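Local coordinates for protein ribokinase RBSK (Mycobacterium tuberculosis, PDB 3GO6) that probably phosphorylates D-ribose at O-5, using ATP and magnesium, to give D-ribose 5-phosphate, as a homodimeric sugar kinase of the PfkB family, at residues A[61-66]-A[95-100]; A[173-178]-A[246-251]; A[195-200]-A[252-257]; A[201-206]-A[213-218]; A[220-225]-A[274-279]. All coordinates share one frame; numbering follows the deposited sequence.

Interactions 1 and 2 meet at the ribose: Asn61 ND2 lies 2.9 Å from Asp248 OD2, Gln62 NE2 lies 3.0 Å from Asp248 OD1, and both contacts touch the sugar, their centres 14 Å apart. Interactions 2 and 3 share helix 246-257 and reach adjacent strands, 171-175 and 195-199, with centres only 6 Å apart. From there interactions 3, 4 and 5 follow the same sheet outward through strands 212-216 and 222-226, on the side of the predicted ATP site. A salt bridge from Glu200 OE1 to Arg223 NH2, 2.8 Å long, ties interaction 3 to interaction 5. Interactions 1 and 4 lie 24 Å apart, on opposite sides of the chain's centre.

Interaction 1 (A[61-66]-A[95-100]); sequences NQAVAA and NAVGLD. With RIB (alpha-D-ribofuranose), chain C.
Val64 turns CG1 anti to its backbone N (chi1 168°), while Asn95 sets CG beside its own N (chi1 -74°), and the valine's two methyls meet the amide arm as the side chains cross at a slant. Val64 CG1 lies 3.8 Å from Asn95 CG, and Val64 CG2 packs on Asn95 CB at 3.9 Å. Asn95 ND2 bonds back to the carbonyl of His91, while OD1 accepts from Arg68 at the end of helix 58-68, so the amide bridges the two sides. Val97 brings both methyls to the helix: CG1 reaches Ala63 CB at 3.9 Å, and CG2 lies 3.8 Å from Ala63 O. Between Asn95 and Val97, Ala96 has positive phi as the C-prime residue of the Schellman motif that ends helix 83-94, so the chain turns and presents both neighbours to helix 58-68. One turn before Val64, Asn61 donates ND2 to ribose O3 at 2.9 Å, with an N-H...O angle of 140°. The helix that carries Asn61 of the ribose pocket packs here through Ala63 and Val64. Helix 58-68 is joined here to the end of helix 83-94; strand 72-76 adds Val73 against Ala63 and Phe75 against Val97.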
# COMPACT_ATOMS: atom_id res chain seq x y z
N ASN A 61 18.51 0.86 -1.43
CA ASN A 61 18.59 2.09 -2.25
C ASN A 61 19.96 2.75 -2.11
O ASN A 61 20.53 3.24 -3.10
CB ASN A 61 17.54 3.13 -1.82
CG ASN A 61 16.12 2.69 -2.09
OD1 ASN A 61 15.88 1.74 -2.82
ND2 ASN A 61 15.16 3.41 -1.49
N GLN A 62 20.48 2.79 -0.88
CA GLN A 62 21.79 3.41 -0.64
C GLN A 62 22.93 2.59 -1.26
O GLN A 62 23.87 3.16 -1.82
CB GLN A 62 22.01 3.68 0.85
CG GLN A 62 21.05 4.78 1.32
CD GLN A 62 21.08 5.05 2.79
OE1 GLN A 62 21.99 4.63 3.49
NE2 GLN A 62 20.06 5.76 3.28
N ALA A 63 22.81 1.27 -1.20
CA ALA A 63 23.79 0.37 -1.82
C ALA A 63 23.79 0.56 -3.35
O ALA A 63 24.86 0.65 -3.97
CB ALA A 63 23.48 -1.10 -1.43
N VAL A 64 22.60 0.62 -3.95
CA VAL A 64 22.46 0.82 -5.39
C VAL A 64 23.05 2.16 -5.85
O VAL A 64 23.79 2.23 -6.85
CB VAL A 64 20.99 0.67 -5.85
CG1 VAL A 64 20.81 1.17 -7.27
CG2 VAL A 64 20.53 -0.82 -5.74
N ALA A 65 22.76 3.22 -5.11
CA ALA A 65 23.33 4.54 -5.41
C ALA A 65 24.86 4.57 -5.30
O ALA A 65 25.55 5.13 -6.16
CB ALA A 65 22.69 5.62 -4.52
N ALA A 66 25.39 3.98 -4.23
CA ALA A 66 26.85 3.87 -4.08
C ALA A 66 27.50 3.10 -5.24
O ALA A 66 28.56 3.49 -5.73
CB ALA A 66 27.21 3.24 -2.74
N ASN A 95 22.19 -4.51 -10.08
CA ASN A 95 22.92 -3.26 -9.86
C ASN A 95 24.33 -3.42 -9.30
O ASN A 95 24.93 -2.46 -8.79
CB ASN A 95 22.07 -2.33 -8.96
CG ASN A 95 20.92 -1.73 -9.71
OD1 ASN A 95 21.10 -0.81 -10.51
ND2 ASN A 95 19.72 -2.24 -9.47
N ALA A 96 24.86 -4.64 -9.42
CA ALA A 96 26.23 -5.00 -9.00
C ALA A 96 26.49 -4.89 -7.50
O ALA A 96 27.64 -4.67 -7.07
CB ALA A 96 27.31 -4.22 -9.83
N VAL A 97 25.45 -5.07 -6.70
CA VAL A 97 25.60 -5.05 -5.25
C VAL A 97 25.76 -6.49 -4.79
O VAL A 97 24.90 -7.34 -5.08
CB VAL A 97 24.36 -4.41 -4.55
CG1 VAL A 97 24.47 -4.52 -3.04
CG2 VAL A 97 24.17 -2.92 -4.98
N GLY A 98 26.85 -6.76 -4.07
CA GLY A 98 27.11 -8.10 -3.54
C GLY A 98 26.17 -8.47 -2.41
O GLY A 98 25.82 -7.62 -1.59
N LEU A 99 25.77 -9.76 -2.37
CA LEU A 99 24.79 -10.27 -1.41
C LEU A 99 25.27 -11.44 -0.53
O LEU A 99 24.47 -12.05 0.21
CB LEU A 99 23.52 -10.68 -2.15
CG LEU A 99 22.78 -9.60 -2.95
CD1 LEU A 99 21.57 -10.18 -3.69
CD2 LEU A 99 22.35 -8.49 -1.99
N ASP A 100 26.56 -11.75 -0.57
CA ASP A 100 27.04 -12.92 0.17
C ASP A 100 26.92 -12.79 1.68
O ASP A 100 26.92 -13.80 2.37
CB ASP A 100 28.45 -13.31 -0.24
CG ASP A 100 28.56 -13.59 -1.75
OD1 ASP A 100 27.58 -14.10 -2.36
OD2 ASP A 100 29.62 -13.27 -2.32
O5 RIB C . 14.01 6.45 1.45
C5 RIB C . 12.95 5.75 0.75
C4 RIB C . 12.91 4.29 1.24
O4 RIB C . 12.43 4.28 2.60
C3 RIB C . 11.93 3.43 0.47
O3 RIB C . 12.53 2.63 -0.58
C2 RIB C . 11.26 2.59 1.55
O2 RIB C . 11.48 1.19 1.34
C1 RIB C . 11.79 3.06 2.90
O1 RIB C . 12.77 2.16 3.43

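Interaction 2 (A[173-178]-A[246-251]); sequences MVNASP and AGDVFA. With RIB (alpha-D-ribofuranose), chain C.
Asn175 and Asp248 lie near each other across the contact, their side chains meeting at about a right angle and the amide and carboxylate planes turned 81° apart. No hydrogen bond is assigned between them. Asp248 is gripped by others: ribose O5 donates to OD2 at 2.5 Å, a short bond, while Asn61 ND2 also reaches OD2 and Gln62 NE2 donates to OD1. The torsion of Asp248 (chi1 -68°) puts CG beside the backbone N and leads the carboxylate to the sugar. Asp248 is predicted to be the proton acceptor, and its bond to O5, the hydroxyl that would be phosphorylated, is consistent with that role. The remaining contact is distant van der Waals packing. Ala251 points its methyl toward the strand, where it also packs on Gln62 and Ile197, and Met173, extended through its first two torsions (chi1 -176°), brings SD to 4.3 Å from Ala251 O. Strand 171-175 lies in the sheet between strands 146-149 and 195-199, and the first turns of helix 246-257 pack against its C-terminal end, between helix 58-68 and helix 265-282.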
# COMPACT_ATOMS: atom_id res chain seq x y z
N MET A 173 29.41 5.65 8.96
CA MET A 173 28.47 6.61 8.40
C MET A 173 27.04 6.14 8.65
O MET A 173 26.66 5.03 8.23
CB MET A 173 28.77 6.79 6.90
CG MET A 173 27.92 7.87 6.18
SD MET A 173 28.34 8.06 4.43
CE MET A 173 29.91 8.91 4.54
N VAL A 174 26.26 6.95 9.35
CA VAL A 174 24.92 6.58 9.76
C VAL A 174 23.91 7.54 9.15
O VAL A 174 24.02 8.76 9.30
CB VAL A 174 24.76 6.57 11.32
CG1 VAL A 174 23.32 6.19 11.75
CG2 VAL A 174 25.78 5.61 11.94
N ASN A 175 22.95 6.98 8.43
CA ASN A 175 21.77 7.75 8.05
C ASN A 175 20.79 7.63 9.19
O ASN A 175 20.20 6.56 9.40
CB ASN A 175 21.19 7.23 6.73
CG ASN A 175 19.95 7.97 6.30
OD1 ASN A 175 19.76 9.16 6.63
ND2 ASN A 175 19.09 7.28 5.57
N ALA A 176 20.65 8.70 9.97
CA ALA A 176 19.83 8.67 11.19
C ALA A 176 18.33 8.74 10.88
O ALA A 176 17.65 9.69 11.26
CB ALA A 176 20.24 9.83 12.15
N SER A 177 17.82 7.72 10.19
CA SER A 177 16.45 7.68 9.74
C SER A 177 15.98 6.22 9.80
O SER A 177 16.72 5.34 9.37
CB SER A 177 16.39 8.22 8.30
OG SER A 177 15.07 8.28 7.79
N PRO A 178 14.78 5.95 10.35
CA PRO A 178 13.84 6.91 10.93
C PRO A 178 14.31 7.39 12.29
O PRO A 178 15.17 6.74 12.90
CB PRO A 178 12.56 6.10 11.12
CG PRO A 178 12.84 4.73 10.59
CD PRO A 178 14.29 4.57 10.44
N ALA A 246 15.43 10.33 -3.00
CA ALA A 246 16.60 11.19 -3.26
C ALA A 246 17.57 11.24 -2.08
O ALA A 246 18.80 11.35 -2.28
CB ALA A 246 16.17 12.60 -3.66
N GLY A 247 17.02 11.18 -0.87
CA GLY A 247 17.86 11.14 0.34
C GLY A 247 18.75 9.91 0.38
O GLY A 247 19.90 9.99 0.80
N ASP A 248 18.23 8.76 -0.05
CA ASP A 248 19.04 7.52 -0.12
C ASP A 248 20.12 7.66 -1.16
O ASP A 248 21.22 7.16 -0.97
CB ASP A 248 18.15 6.32 -0.47
CG ASP A 248 17.19 5.98 0.65
OD1 ASP A 248 17.53 6.26 1.83
OD2 ASP A 248 16.08 5.47 0.35
N VAL A 249 19.80 8.32 -2.28
CA VAL A 249 20.80 8.60 -3.31
C VAL A 249 21.91 9.49 -2.74
O VAL A 249 23.10 9.19 -2.88
CB VAL A 249 20.18 9.22 -4.60
CG1 VAL A 249 21.29 9.60 -5.59
CG2 VAL A 249 19.21 8.22 -5.28
N PHE A 250 21.53 10.58 -2.08
CA PHE A 250 22.52 11.46 -1.43
C PHE A 250 23.45 10.63 -0.52
O PHE A 250 24.68 10.75 -0.61
CB PHE A 250 21.79 12.56 -0.64
CG PHE A 250 22.72 13.51 0.09
CD1 PHE A 250 22.98 14.78 -0.43
CD2 PHE A 250 23.29 13.14 1.32
CE1 PHE A 250 23.84 15.67 0.24
CE2 PHE A 250 24.16 14.02 2.00
CZ PHE A 250 24.43 15.30 1.45
N ALA A 251 22.88 9.76 0.31
CA ALA A 251 23.66 9.00 1.30
C ALA A 251 24.61 8.01 0.64
O ALA A 251 25.79 7.90 1.03
CB ALA A 251 22.73 8.29 2.28
O5 RIB C . 14.01 6.45 1.45
C5 RIB C . 12.95 5.75 0.75
C4 RIB C . 12.91 4.29 1.24
O4 RIB C . 12.43 4.28 2.60
C3 RIB C . 11.93 3.43 0.47
O3 RIB C . 12.53 2.63 -0.58
C2 RIB C . 11.26 2.59 1.55
O2 RIB C . 11.48 1.19 1.34
C1 RIB C . 11.79 3.06 2.90
O1 RIB C . 12.77 2.16 3.43

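Interaction 3 (A[195-200]-A[252-257]); sequences VVIANE and GVLAAN
Ile197 and Leu254 slide past each other in opposite directions where helix 246-257 packs on the central sheet of this ribokinase-type alpha/beta fold. Leu254 does the touching with a single methyl: CD2 lies 3.6 Å from Ile197 CD1 and 3.8 Å from Ile197 CG1, so it rests along the end of the isoleucine chain. With CG anti to the backbone N (chi1 -164°), Leu254 reaches from the helix toward the strand. Ile197 holds CG1 beside its own N (chi1 -56°), carrying CD1 to meet it. Val195, two residues earlier on the same face of the strand, comes at Leu254 tip to tip, with CG1 4.1 Å from Leu254 CD2. One leucine methyl is therefore shared by two strand residues, and all three residues are buried. Met173 on the adjacent strand packs against the same group, while Leu272 and Ala275 of helix 265-282 lie against Leu254. Farther along strand 195-199, Asn199, predicted to bind ATP, caps the next helix through OD1 to the backbone N of Glu202. Near the C-terminal end of helix 246-257, Asn257 ND2 donates back to Val253 O at 2.8 Å, a nearly straight bond (169°) with the acceptor in the plane of the Asn257 amide.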
# COMPACT_ATOMS: atom_id res chain seq x y z
N VAL A 195 30.28 10.09 10.68
CA VAL A 195 29.44 10.93 9.82
C VAL A 195 28.01 10.53 10.09
O VAL A 195 27.71 9.33 10.18
CB VAL A 195 29.72 10.66 8.29
CG1 VAL A 195 28.91 11.61 7.37
CG2 VAL A 195 31.19 10.76 7.98
N VAL A 196 27.13 11.53 10.26
CA VAL A 196 25.70 11.29 10.38
C VAL A 196 25.01 12.12 9.32
O VAL A 196 25.31 13.31 9.16
CB VAL A 196 25.13 11.61 11.78
CG1 VAL A 196 23.63 11.40 11.79
CG2 VAL A 196 25.77 10.71 12.82
N ILE A 197 24.11 11.46 8.58
CA ILE A 197 23.31 12.11 7.53
C ILE A 197 21.90 12.09 8.01
O ILE A 197 21.38 11.03 8.40
CB ILE A 197 23.40 11.34 6.18
CG1 ILE A 197 24.87 11.19 5.75
CG2 ILE A 197 22.54 12.01 5.08
CD1 ILE A 197 25.10 10.05 4.72
N ALA A 198 21.26 13.25 8.00
CA ALA A 198 19.89 13.35 8.49
C ALA A 198 19.23 14.60 7.96
O ALA A 198 19.92 15.57 7.68
CB ALA A 198 19.88 13.37 10.01
N ASN A 199 17.91 14.58 7.79
CA ASN A 199 17.21 15.84 7.54
C ASN A 199 17.14 16.66 8.85
O ASN A 199 17.61 16.19 9.89
CB ASN A 199 15.83 15.63 6.85
CG ASN A 199 14.80 14.94 7.73
OD1 ASN A 199 14.79 15.06 8.96
ND2 ASN A 199 13.90 14.23 7.08
N GLU A 200 16.57 17.86 8.80
CA GLU A 200 16.57 18.72 10.01
C GLU A 200 15.84 18.08 11.19
O GLU A 200 16.36 18.06 12.30
CB GLU A 200 16.04 20.13 9.71
CG GLU A 200 17.00 20.96 8.85
CD GLU A 200 17.94 21.88 9.65
OE1 GLU A 200 18.33 21.56 10.81
OE2 GLU A 200 18.31 22.95 9.10
N GLY A 252 24.11 7.29 -0.36
CA GLY A 252 24.93 6.28 -1.06
C GLY A 252 26.08 6.94 -1.80
O GLY A 252 27.21 6.43 -1.79
N VAL A 253 25.79 8.06 -2.45
CA VAL A 253 26.85 8.82 -3.15
C VAL A 253 27.87 9.42 -2.17
O VAL A 253 29.08 9.44 -2.46
CB VAL A 253 26.26 9.91 -4.08
CG1 VAL A 253 27.38 10.80 -4.67
CG2 VAL A 253 25.47 9.23 -5.18
N LEU A 254 27.40 9.91 -1.02
CA LEU A 254 28.31 10.40 0.00
C LEU A 254 29.26 9.28 0.43
O LEU A 254 30.49 9.49 0.51
CB LEU A 254 27.55 10.99 1.20
CG LEU A 254 28.41 11.87 2.11
CD1 LEU A 254 28.67 13.22 1.44
CD2 LEU A 254 27.76 12.09 3.48
N ALA A 255 28.70 8.09 0.70
CA ALA A 255 29.52 6.93 1.09
C ALA A 255 30.54 6.56 0.02
O ALA A 255 31.68 6.19 0.34
CB ALA A 255 28.63 5.72 1.42
N ALA A 256 30.12 6.66 -1.25
CA ALA A 256 30.97 6.28 -2.38
C ALA A 256 32.12 7.27 -2.63
O ALA A 256 33.06 6.94 -3.38
CB ALA A 256 30.12 6.17 -3.64
N ASN A 257 32.04 8.45 -2.02
CA ASN A 257 33.03 9.54 -2.21
C ASN A 257 33.76 10.03 -0.97
O ASN A 257 34.68 10.86 -1.08
CB ASN A 257 32.34 10.73 -2.90
CG ASN A 257 32.00 10.43 -4.34
OD1 ASN A 257 32.85 10.56 -5.22
ND2 ASN A 257 30.77 10.00 -4.59

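Interaction 4 (A[201-206]-A[213-218]); sequences HEANDW and FVITLG
Ala203 is the small bump of this contact: its methyl enters the hollow between Phe213 and Ile215, two residues apart on the strand. Ala203 CB sits 3.7 Å from Phe213 CZ and 3.9 Å from Ile215 CG1. The far end of the phenyl ring also meets the backbone, since Ala203 O approaches its edge near the ring plane, 3.7 Å from Phe213 CZ. Ile215 CG1 lies over one face of that ring, 4.1 Å above the plane and displaced toward the rim. Trp206 CD1 comes within 4.0 Å of Phe213 CZ; the five-membered ring of Trp206 and the phenyl ring are tilted 62° apart, an oblique pair. Trp206 holds CG anti to its backbone N (chi1 -171°) just where the chain leaves the helix, which leaves CD1 beside the phenyl ring while the benzo ring runs away from the strand. The phenyl tip therefore sits in a notch formed by the alanine methyl, the alanine carbonyl and Trp206 CB and CD1. Helix 200-205 thus packs on strand 212-216 within the beta-alpha-beta unit that starts from strand 195-199. Helix 183-192 lines the indole, Val196 touches both Trp206 and Phe213, and strand 222-226 borders Ile215.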
# COMPACT_ATOMS: atom_id res chain seq x y z
N HIS A 201 14.67 17.51 10.93
CA HIS A 201 13.89 16.83 11.99
C HIS A 201 14.63 15.61 12.56
O HIS A 201 14.73 15.44 13.80
CB HIS A 201 12.49 16.46 11.46
CG HIS A 201 11.76 15.46 12.31
ND1 HIS A 201 11.13 15.79 13.49
CD2 HIS A 201 11.56 14.13 12.14
CE1 HIS A 201 10.57 14.71 14.01
NE2 HIS A 201 10.83 13.69 13.21
N GLU A 202 15.16 14.77 11.68
CA GLU A 202 15.97 13.63 12.13
C GLU A 202 17.24 14.08 12.88
O GLU A 202 17.64 13.45 13.87
CB GLU A 202 16.36 12.74 10.93
CG GLU A 202 15.17 12.09 10.22
CD GLU A 202 15.48 11.61 8.79
OE1 GLU A 202 16.52 12.01 8.21
OE2 GLU A 202 14.64 10.84 8.24
N ALA A 203 17.88 15.16 12.42
CA ALA A 203 19.09 15.66 13.09
C ALA A 203 18.80 16.10 14.54
O ALA A 203 19.62 15.84 15.44
CB ALA A 203 19.74 16.78 12.28
N ASN A 204 17.65 16.74 14.74
CA ASN A 204 17.20 17.16 16.08
C ASN A 204 17.05 15.97 17.04
O ASN A 204 17.33 16.11 18.22
CB ASN A 204 15.84 17.88 16.01
CG ASN A 204 15.91 19.24 15.35
OD1 ASN A 204 16.99 19.85 15.27
ND2 ASN A 204 14.76 19.74 14.88
N ASP A 205 16.60 14.83 16.53
CA ASP A 205 16.37 13.65 17.35
C ASP A 205 17.63 12.88 17.71
O ASP A 205 17.62 12.12 18.68
CB ASP A 205 15.37 12.70 16.67
CG ASP A 205 14.79 11.68 17.65
OD1 ASP A 205 14.04 12.09 18.57
OD2 ASP A 205 15.08 10.46 17.50
N TRP A 206 18.69 13.05 16.94
CA TRP A 206 19.93 12.30 17.13
C TRP A 206 20.62 12.70 18.46
O TRP A 206 20.70 13.89 18.76
CB TRP A 206 20.86 12.54 15.95
CG TRP A 206 22.09 11.68 15.90
CD1 TRP A 206 23.38 12.09 16.04
CD2 TRP A 206 22.14 10.26 15.65
NE1 TRP A 206 24.23 11.00 15.92
CE2 TRP A 206 23.49 9.88 15.67
CE3 TRP A 206 21.16 9.28 15.42
CZ2 TRP A 206 23.91 8.56 15.46
CZ3 TRP A 206 21.58 7.96 15.22
CH2 TRP A 206 22.93 7.61 15.24
N PHE A 213 28.59 16.17 10.87
CA PHE A 213 27.12 16.15 10.85
C PHE A 213 26.68 16.75 9.51
O PHE A 213 26.95 17.91 9.22
CB PHE A 213 26.54 16.97 12.01
CG PHE A 213 25.26 16.40 12.61
CD1 PHE A 213 24.44 15.50 11.89
CD2 PHE A 213 24.86 16.80 13.90
CE1 PHE A 213 23.27 14.99 12.45
CE2 PHE A 213 23.69 16.29 14.48
CZ PHE A 213 22.88 15.38 13.76
N VAL A 214 26.03 15.92 8.68
CA VAL A 214 25.59 16.32 7.34
C VAL A 214 24.08 16.40 7.37
O VAL A 214 23.38 15.38 7.41
CB VAL A 214 26.08 15.32 6.24
CG1 VAL A 214 25.59 15.76 4.86
CG2 VAL A 214 27.61 15.21 6.24
N ILE A 215 23.56 17.62 7.37
CA ILE A 215 22.13 17.81 7.52
C ILE A 215 21.56 18.20 6.17
O ILE A 215 21.84 19.27 5.65
CB ILE A 215 21.78 18.87 8.61
CG1 ILE A 215 22.37 18.50 9.98
CG2 ILE A 215 20.26 19.01 8.76
CD1 ILE A 215 23.75 19.11 10.18
N THR A 216 20.75 17.32 5.59
CA THR A 216 20.21 17.56 4.26
C THR A 216 19.06 18.56 4.35
O THR A 216 18.30 18.56 5.32
CB THR A 216 19.74 16.25 3.60
OG1 THR A 216 18.77 15.64 4.45
CG2 THR A 216 20.94 15.29 3.39
N LEU A 217 18.93 19.40 3.33
CA LEU A 217 18.02 20.53 3.33
C LEU A 217 17.13 20.51 2.08
O LEU A 217 16.79 21.56 1.55
CB LEU A 217 18.83 21.84 3.32
CG LEU A 217 19.83 22.09 4.45
CD1 LEU A 217 20.66 23.33 4.11
CD2 LEU A 217 19.12 22.24 5.80
N GLY A 218 16.77 19.32 1.60
CA GLY A 218 15.97 19.22 0.38
C GLY A 218 16.68 19.95 -0.75
O GLY A 218 17.84 19.65 -1.03

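Interaction 5 (A[220-225]-A[274-279]); sequences RGARYV and RACAAG
Cys276 carries this contact through its sulfur, which leans over the turn into strand 222-226. Its chi1 of -81° puts SG anti to the carbonyl carbon and beside the backbone N, pointing it from the helix at the peptide joining Gly221 and Ala222. SG lies 3.7 Å from Gly221 CA and 3.8 Å from Ala222 N. No hydrogen bond forms across the contact, so this is van der Waals packing of a thiol on backbone. Ala222 turns its methyl toward the helix, and CB meets the same SG at 4.0 Å. Gly221, with positive phi (phi 91°, psi -111°), has no side chain between its CA and the sulfur, and helix and turn approach to 5.4 Å between Gly221 CA and Cys276 CA. Phe250 of helix 246-257 and Val233 of strand 229-233 also touch Cys276. Gly221 and Cys276 both bind ADP in a crystal structure of this protein, though no nucleotide is bound to this chain; the contact therefore probably joins two sides of the nucleotide pocket of a PfkB-family kinase.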
# COMPACT_ATOMS: atom_id res chain seq x y z
N ARG A 220 17.91 23.02 -1.04
CA ARG A 220 19.04 23.87 -0.70
C ARG A 220 20.33 23.08 -0.54
O ARG A 220 21.38 23.66 -0.23
CB ARG A 220 18.73 24.69 0.56
CG ARG A 220 17.63 25.74 0.35
CD ARG A 220 16.86 25.96 1.63
NE ARG A 220 17.74 26.40 2.71
CZ ARG A 220 17.59 26.08 3.99
NH1 ARG A 220 16.58 25.31 4.38
NH2 ARG A 220 18.45 26.53 4.89
N GLY A 221 20.27 21.76 -0.77
CA GLY A 221 21.46 20.91 -0.68
C GLY A 221 21.64 20.33 0.72
O GLY A 221 20.87 19.48 1.16
N ALA A 222 22.68 20.80 1.41
CA ALA A 222 23.02 20.29 2.73
C ALA A 222 23.79 21.32 3.54
O ALA A 222 24.45 22.20 2.99
CB ALA A 222 23.82 18.97 2.62
N ARG A 223 23.66 21.20 4.86
CA ARG A 223 24.38 22.01 5.85
C ARG A 223 25.39 21.05 6.52
O ARG A 223 25.04 19.91 6.83
CB ARG A 223 23.35 22.47 6.89
CG ARG A 223 23.72 23.55 7.81
CD ARG A 223 22.45 24.19 8.43
NE ARG A 223 21.60 23.29 9.24
CZ ARG A 223 21.90 22.88 10.47
NH1 ARG A 223 23.04 23.22 11.04
NH2 ARG A 223 21.06 22.10 11.14
N TYR A 224 26.62 21.51 6.72
CA TYR A 224 27.62 20.74 7.47
C TYR A 224 27.93 21.41 8.82
O TYR A 224 28.10 22.63 8.88
CB TYR A 224 28.90 20.59 6.63
CG TYR A 224 30.08 20.02 7.37
CD1 TYR A 224 30.45 18.68 7.19
CD2 TYR A 224 30.84 20.80 8.25
CE1 TYR A 224 31.52 18.14 7.87
CE2 TYR A 224 31.93 20.26 8.93
CZ TYR A 224 32.26 18.93 8.74
OH TYR A 224 33.33 18.39 9.39
N VAL A 225 27.97 20.60 9.88
CA VAL A 225 28.45 21.03 11.20
C VAL A 225 29.44 19.97 11.71
O VAL A 225 29.10 18.79 11.81
CB VAL A 225 27.32 21.17 12.25
CG1 VAL A 225 27.86 21.81 13.55
CG2 VAL A 225 26.15 21.97 11.70
N ARG A 274 29.19 16.24 -4.64
CA ARG A 274 28.73 15.15 -5.50
C ARG A 274 27.41 14.58 -4.98
O ARG A 274 26.50 14.31 -5.75
CB ARG A 274 29.81 14.07 -5.60
CG ARG A 274 31.02 14.56 -6.43
CD ARG A 274 32.13 13.53 -6.57
NE ARG A 274 31.70 12.42 -7.41
CZ ARG A 274 31.65 12.44 -8.75
NH1 ARG A 274 32.02 13.54 -9.41
NH2 ARG A 274 31.22 11.37 -9.42
N ALA A 275 27.31 14.40 -3.66
CA ALA A 275 26.09 13.87 -3.05
C ALA A 275 24.93 14.84 -3.27
O ALA A 275 23.81 14.41 -3.61
CB ALA A 275 26.32 13.57 -1.54
N CYS A 276 25.20 16.14 -3.14
CA CYS A 276 24.17 17.16 -3.39
C CYS A 276 23.68 17.13 -4.84
O CYS A 276 22.47 17.16 -5.09
CB CYS A 276 24.66 18.58 -3.03
SG CYS A 276 24.58 18.95 -1.28
N ALA A 277 24.61 17.02 -5.79
CA ALA A 277 24.24 16.94 -7.20
C ALA A 277 23.44 15.69 -7.51
O ALA A 277 22.45 15.75 -8.23
CB ALA A 277 25.49 17.02 -8.11
N ALA A 278 23.88 14.54 -6.98
CA ALA A 278 23.18 13.27 -7.24
C ALA A 278 21.77 13.26 -6.67
O ALA A 278 20.83 12.80 -7.33
CB ALA A 278 23.99 12.09 -6.73
N GLY A 279 21.61 13.80 -5.47
CA GLY A 279 20.30 13.95 -4.84
C GLY A 279 19.34 14.77 -5.68
O GLY A 279 18.16 14.41 -5.83